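Local coordinates for protein cyclopropane mycolic acid synthase 3 (Mycobacterium tuberculosis, PDB 1L1E) that probably converts a double bond at the proximal position of an alpha mycolic acid into a cyclopropane ring, using a methylene group from S-adenosyl-L-methionine, at residues F22-Y33 with W239-A250. Numbering follows the deposited sequence.
Sequences FFRLFLDPTQTY and WATALEANKDQA. With SAH (S-adenosyl-L-homocysteine), chain D.
An aromatic cluster of Phe26, Tyr33 and Trp239 joins the cofactor-binding N-terminal segment of this S-adenosylmethionine-dependent methyltransferase to the C-terminal part of helix 229-245. Phe26 and Trp239 form an edge-to-face (T-shaped) pair, the phenyl edge directed at the five-membered ring with the planes at 68°. Phe26 CD1 comes to 3.7 Å from Trp239 CG. With chi1 at 67°, Phe26 CG sits between its own backbone N and carbonyl carbon, which turns the ring in beside the indole. Its CB rests against the helix, with Phe26 CB 4.0 Å from Leu243 CB. Leu27 adds an off-centre CH-pi contact, its CD2 lying 4.1 Å from the centroid of the same five-membered ring. Farther along the indole, Tyr33 CD2 approaches Trp239 CH2 obliquely, and the backbone N of Tyr33 gives a nearly straight hydrogen bond to the carboxylate oxygen OXT of S-adenosyl-L-homocysteine (2.7 Å).

The polar edge of the indole is served by one water, which accepts from Trp239 NE1 (3.0 Å) and donates to Asp28 OD1 and Thr32 O. Asp28 thereby links the tryptophan to the turn that it also braces: its OD2 receives both Thr30 N, completing an Asx turn, and Thr30 OG1, while OD1 accepts from Thr32 N. At the other end of the contact the packing is apolar, carried by Leu25 and the Phe22 ring against Ala250 of helix 247-253. Leu25 CD1 reaches Ala250 CB at 3.6 Å, and Leu25 CD2 lies near Asn246 CB and, on the same helix as Ala250, Gln249 CG. Phe22 CE1 meets Ala250 CB at 3.8 Å.

Helix 256-274 packs against both segments, with Val258 on Phe22 and Tyr259, Tyr262 and Met263 on Leu243. Thr32 packs on helices 45-58 and 77-86, and Leu27 touches Trp75 in the loop following strand 67-71.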
loop_
_atom_site.group_PDB
_atom_site.type_symbol
_atom_site.label_atom_id
_atom_site.label_comp_id
_atom_site.label_asym_id
_atom_site.label_seq_id
_atom_site.Cartn_x
_atom_site.Cartn_y
_atom_site.Cartn_z
ATOM N N PHE A 22 14.528 -6.164 -10.378
ATOM C CA PHE A 22 13.650 -7.322 -10.349
ATOM C C PHE A 22 12.218 -6.799 -10.350
ATOM O O PHE A 22 11.381 -7.252 -11.133
ATOM C CB PHE A 22 13.880 -8.159 -9.092
ATOM C CG PHE A 22 13.101 -9.444 -9.079
ATOM C CD1 PHE A 22 13.530 -10.539 -9.832
ATOM C CD2 PHE A 22 11.920 -9.549 -8.360
ATOM C CE1 PHE A 22 12.794 -11.714 -9.866
ATOM C CE2 PHE A 22 11.170 -10.723 -8.386
ATOM C CZ PHE A 22 11.610 -11.808 -9.143
ATOM N N PHE A 23 11.942 -5.840 -9.469
ATOM C CA PHE A 23 10.604 -5.260 -9.392
ATOM C C PHE A 23 10.212 -4.581 -10.693
ATOM O O PHE A 23 9.062 -4.666 -11.131
ATOM C CB PHE A 23 10.509 -4.241 -8.259
ATOM C CG PHE A 23 10.549 -4.853 -6.890
ATOM C CD1 PHE A 23 11.704 -4.783 -6.116
ATOM C CD2 PHE A 23 9.431 -5.508 -6.378
ATOM C CE1 PHE A 23 11.744 -5.355 -4.859
ATOM C CE2 PHE A 23 9.464 -6.087 -5.111
ATOM C CZ PHE A 23 10.625 -6.009 -4.353
ATOM N N ARG A 24 11.161 -3.908 -11.326
ATOM C CA ARG A 24 10.850 -3.229 -12.573
ATOM C C ARG A 24 10.405 -4.202 -13.670
ATOM O O ARG A 24 9.899 -3.781 -14.717
ATOM C CB ARG A 24 12.049 -2.398 -13.030
ATOM C CG ARG A 24 12.279 -1.153 -12.191
ATOM C CD ARG A 24 13.373 -0.285 -12.797
ATOM N NE ARG A 24 13.010 0.141 -14.150
ATOM C CZ ARG A 24 13.857 0.669 -15.027
ATOM N NH1 ARG A 24 15.132 0.842 -14.701
ATOM N NH2 ARG A 24 13.430 1.022 -16.233
ATOM N N LEU A 25 10.576 -5.501 -13.424
ATOM C CA LEU A 25 10.163 -6.505 -14.397
ATOM C C LEU A 25 8.657 -6.762 -14.389
ATOM O O LEU A 25 8.132 -7.378 -15.320
ATOM C CB LEU A 25 10.911 -7.827 -14.176
ATOM C CG LEU A 25 12.405 -7.808 -14.532
ATOM C CD1 LEU A 25 12.998 -9.187 -14.281
ATOM C CD2 LEU A 25 12.593 -7.393 -15.991
ATOM N N PHE A 26 7.954 -6.324 -13.345
ATOM C CA PHE A 26 6.507 -6.530 -13.323
ATOM C C PHE A 26 5.682 -5.315 -12.908
ATOM O O PHE A 26 4.525 -5.187 -13.308
ATOM C CB PHE A 26 6.134 -7.784 -12.498
ATOM C CG PHE A 26 6.415 -7.680 -11.020
ATOM C CD1 PHE A 26 5.491 -7.094 -10.163
ATOM C CD2 PHE A 26 7.584 -8.213 -10.482
ATOM C CE1 PHE A 26 5.722 -7.041 -8.791
ATOM C CE2 PHE A 26 7.827 -8.165 -9.113
ATOM C CZ PHE A 26 6.891 -7.578 -8.267
ATOM N N LEU A 27 6.267 -4.402 -12.139
ATOM C CA LEU A 27 5.523 -3.202 -11.745
ATOM C C LEU A 27 5.384 -2.273 -12.959
ATOM O O LEU A 27 6.151 -2.370 -13.918
ATOM C CB LEU A 27 6.253 -2.461 -10.618
ATOM C CG LEU A 27 6.552 -3.236 -9.328
ATOM C CD1 LEU A 27 7.292 -2.345 -8.347
ATOM C CD2 LEU A 27 5.258 -3.730 -8.724
ATOM N N ASP A 28 4.400 -1.383 -12.926
ATOM C CA ASP A 28 4.212 -0.438 -14.020
ATOM C C ASP A 28 5.368 0.583 -13.931
ATOM O O ASP A 28 6.163 0.529 -12.997
ATOM C CB ASP A 28 2.860 0.265 -13.869
ATOM C CG ASP A 28 2.844 1.240 -12.720
ATOM O OD1 ASP A 28 2.933 0.799 -11.550
ATOM O OD2 ASP A 28 2.746 2.454 -12.991
ATOM N N PRO A 29 5.476 1.517 -14.899
ATOM C CA PRO A 29 6.542 2.527 -14.906
ATOM C C PRO A 29 6.690 3.376 -13.642
ATOM O O PRO A 29 7.801 3.717 -13.251
ATOM C CB PRO A 29 6.208 3.370 -16.133
ATOM C CG PRO A 29 5.640 2.355 -17.067
ATOM C CD PRO A 29 4.698 1.591 -16.147
ATOM N N THR A 30 5.575 3.725 -13.013
ATOM C CA THR A 30 5.616 4.530 -11.794
ATOM C C THR A 30 6.105 3.696 -10.612
ATOM O O THR A 30 6.325 4.220 -9.520
ATOM C CB THR A 30 4.220 5.076 -11.434
ATOM O OG1 THR A 30 3.392 4.003 -10.968
ATOM C CG2 THR A 30 3.569 5.725 -12.654
ATOM N N GLN A 31 6.267 2.396 -10.833
ATOM C CA GLN A 31 6.708 1.488 -9.777
ATOM C C GLN A 31 5.785 1.469 -8.546
ATOM O O GLN A 31 6.254 1.398 -7.407
ATOM C CB GLN A 31 8.149 1.813 -9.340
ATOM C CG GLN A 31 9.233 1.447 -10.371
ATOM C CD GLN A 31 10.574 1.094 -9.718
ATOM O OE1 GLN A 31 10.712 0.043 -9.077
ATOM N NE2 GLN A 31 11.563 1.982 -9.867
ATOM N N THR A 32 4.473 1.533 -8.770
ATOM C CA THR A 32 3.524 1.482 -7.659
ATOM C C THR A 32 3.358 0.018 -7.305
ATOM O O THR A 32 3.121 -0.807 -8.179
ATOM C CB THR A 32 2.163 2.088 -8.038
ATOM O OG1 THR A 32 2.331 3.482 -8.267
ATOM C CG2 THR A 32 1.142 1.906 -6.907
ATOM N N TYR A 33 3.485 -0.293 -6.019
ATOM C CA TYR A 33 3.422 -1.669 -5.533
ATOM C C TYR A 33 2.312 -1.814 -4.503
ATOM O O TYR A 33 2.574 -1.924 -3.305
ATOM C CB TYR A 33 4.777 -2.016 -4.903
ATOM C CG TYR A 33 4.981 -3.454 -4.505
ATOM C CD1 TYR A 33 5.824 -3.782 -3.441
ATOM C CD2 TYR A 33 4.374 -4.491 -5.207
ATOM C CE1 TYR A 33 6.058 -5.110 -3.085
ATOM C CE2 TYR A 33 4.598 -5.821 -4.863
ATOM C CZ TYR A 33 5.442 -6.125 -3.800
ATOM O OH TYR A 33 5.656 -7.443 -3.449
ATOM N N TRP A 239 0.444 -8.276 -12.704
ATOM C CA TRP A 239 1.838 -8.356 -12.270
ATOM C C TRP A 239 2.396 -9.719 -12.644
ATOM O O TRP A 239 3.555 -9.837 -13.048
ATOM C CB TRP A 239 1.979 -8.164 -10.755
ATOM C CG TRP A 239 1.843 -6.739 -10.279
ATOM C CD1 TRP A 239 2.088 -5.599 -10.997
ATOM C CD2 TRP A 239 1.484 -6.313 -8.961
ATOM N NE1 TRP A 239 1.903 -4.493 -10.206
ATOM C CE2 TRP A 239 1.532 -4.903 -8.950
ATOM C CE3 TRP A 239 1.126 -6.991 -7.781
ATOM C CZ2 TRP A 239 1.233 -4.154 -7.809
ATOM C CZ3 TRP A 239 0.828 -6.244 -6.645
ATOM C CH2 TRP A 239 0.882 -4.843 -6.668
ATOM N N ALA A 240 1.566 -10.753 -12.508
ATOM C CA ALA A 240 1.978 -12.115 -12.826
ATOM C C ALA A 240 2.301 -12.258 -14.311
ATOM O O ALA A 240 3.360 -12.782 -14.683
ATOM C CB ALA A 240 0.873 -13.101 -12.429
ATOM N N THR A 241 1.385 -11.787 -15.155
ATOM C CA THR A 241 1.558 -11.854 -16.612
ATOM C C THR A 241 2.848 -11.173 -17.058
ATOM O O THR A 241 3.558 -11.677 -17.923
ATOM C CB THR A 241 0.352 -11.198 -17.341
ATOM O OG1 THR A 241 -0.840 -11.935 -17.036
ATOM C CG2 THR A 241 0.563 -11.192 -18.860
ATOM N N ALA A 242 3.152 -10.033 -16.449
ATOM C CA ALA A 242 4.354 -9.278 -16.774
ATOM C C ALA A 242 5.624 -10.022 -16.331
ATOM O O ALA A 242 6.596 -10.136 -17.093
ATOM C CB ALA A 242 4.286 -7.907 -16.115
ATOM N N LEU A 243 5.606 -10.533 -15.102
ATOM C CA LEU A 243 6.741 -11.269 -14.564
ATOM C C LEU A 243 7.010 -12.474 -15.454
ATOM O O LEU A 243 8.149 -12.725 -15.843
ATOM C CB LEU A 243 6.450 -11.734 -13.131
ATOM C CG LEU A 243 7.544 -12.530 -12.410
ATOM C CD1 LEU A 243 8.863 -11.784 -12.455
ATOM C CD2 LEU A 243 7.122 -12.769 -10.966
ATOM N N GLU A 244 5.951 -13.212 -15.777
ATOM C CA GLU A 244 6.073 -14.391 -16.622
ATOM C C GLU A 244 6.731 -14.074 -17.958
ATOM O O GLU A 244 7.648 -14.778 -18.380
ATOM C CB GLU A 244 4.703 -15.019 -16.880
ATOM C CG GLU A 244 4.772 -16.236 -17.791
ATOM C CD GLU A 244 3.458 -16.979 -17.876
ATOM O OE1 GLU A 244 3.409 -18.025 -18.554
ATOM O OE2 GLU A 244 2.476 -16.519 -17.268
ATOM N N ALA A 245 6.262 -13.020 -18.620
ATOM C CA ALA A 245 6.815 -12.635 -19.912
ATOM C C ALA A 245 8.289 -12.258 -19.804
ATOM O O ALA A 245 9.018 -12.327 -20.788
ATOM C CB ALA A 245 6.019 -11.475 -20.507
ATOM N N ASN A 246 8.720 -11.857 -18.609
ATOM C CA ASN A 246 10.116 -11.479 -18.390
ATOM C C ASN A 246 10.854 -12.521 -17.556
ATOM O O ASN A 246 11.808 -12.200 -16.839
ATOM C CB ASN A 246 10.206 -10.115 -17.696
ATOM C CG ASN A 246 9.668 -8.990 -18.548
ATOM O OD1 ASN A 246 8.476 -8.685 -18.512
ATOM N ND2 ASN A 246 10.546 -8.367 -19.332
ATOM N N LYS A 247 10.414 -13.771 -17.665
ATOM C CA LYS A 247 11.003 -14.879 -16.922
ATOM C C LYS A 247 12.522 -14.984 -17.017
ATOM O O LYS A 247 13.220 -14.884 -16.004
ATOM C CB LYS A 247 10.381 -16.203 -17.375
ATOM C CG LYS A 247 11.030 -17.415 -16.751
ATOM C CD LYS A 247 10.403 -18.698 -17.245
ATOM C CE LYS A 247 11.120 -19.906 -16.672
ATOM N NZ LYS A 247 10.519 -21.184 -17.146
ATOM N N ASP A 248 13.034 -15.192 -18.226
ATOM C CA ASP A 248 14.479 -15.331 -18.420
ATOM C C ASP A 248 15.289 -14.235 -17.720
ATOM O O ASP A 248 16.238 -14.524 -16.991
ATOM C CB ASP A 248 14.830 -15.361 -19.915
ATOM C CG ASP A 248 14.341 -16.630 -20.610
ATOM O OD1 ASP A 248 14.136 -17.659 -19.925
ATOM O OD2 ASP A 248 14.174 -16.601 -21.850
ATOM N N GLN A 249 14.911 -12.980 -17.927
ATOM C CA GLN A 249 15.628 -11.880 -17.297
ATOM C C GLN A 249 15.501 -11.926 -15.772
ATOM O O GLN A 249 16.447 -11.606 -15.053
ATOM C CB GLN A 249 15.102 -10.548 -17.824
ATOM C CG GLN A 249 15.861 -9.327 -17.323
ATOM C CD GLN A 249 17.321 -9.354 -17.715
ATOM O OE1 GLN A 249 17.658 -9.541 -18.885
ATOM N NE2 GLN A 249 18.199 -9.160 -16.739
ATOM N N ALA A 250 14.333 -12.323 -15.276
ATOM C CA ALA A 250 14.115 -12.396 -13.836
ATOM C C ALA A 250 15.029 -13.442 -13.202
ATOM O O ALA A 250 15.621 -13.216 -12.146
ATOM C CB ALA A 250 12.658 -12.731 -13.541
HETATM N N SAH D . 2.985 2.970 -0.734
HETATM C CA SAH D . 3.828 2.512 -1.840
HETATM C CB SAH D . 4.722 1.334 -1.394
HETATM C CG SAH D . 4.005 0.114 -0.809
HETATM S SD SAH D . 5.117 -1.214 -0.320
HETATM C C SAH D . 2.964 2.070 -3.033
HETATM O O SAH D . 1.738 2.173 -2.932
HETATM O OXT SAH D . 3.524 1.602 -4.035
HETATM C "C5'" SAH D . 5.257 -0.909 1.474
HETATM C "C4'" SAH D . 6.014 0.368 1.859
HETATM O "O4'" SAH D . 5.860 0.700 3.269
HETATM C "C3'" SAH D . 7.522 0.269 1.638
HETATM O "O3'" SAH D . 7.979 1.560 1.174
HETATM C "C2'" SAH D . 8.056 -0.049 3.008
HETATM O "O2'" SAH D . 9.456 0.223 3.114
HETATM C "C1'" SAH D . 7.180 0.818 3.860
HETATM N N9 SAH D . 7.144 0.443 5.291
HETATM C C8 SAH D . 6.932 -0.756 5.893
HETATM N N7 SAH D . 6.947 -0.782 7.185
HETATM C C5 SAH D . 7.196 0.546 7.508
HETATM C C6 SAH D . 7.341 1.249 8.749
HETATM N N6 SAH D . 7.241 0.648 9.945
HETATM N N1 SAH D . 7.593 2.607 8.696
HETATM C C2 SAH D . 7.692 3.222 7.492
HETATM N N3 SAH D . 7.571 2.668 6.268
HETATM C C4 SAH D . 7.323 1.313 6.350
HETATM O O HOH W 1 2.197 -1.512 -10.724
#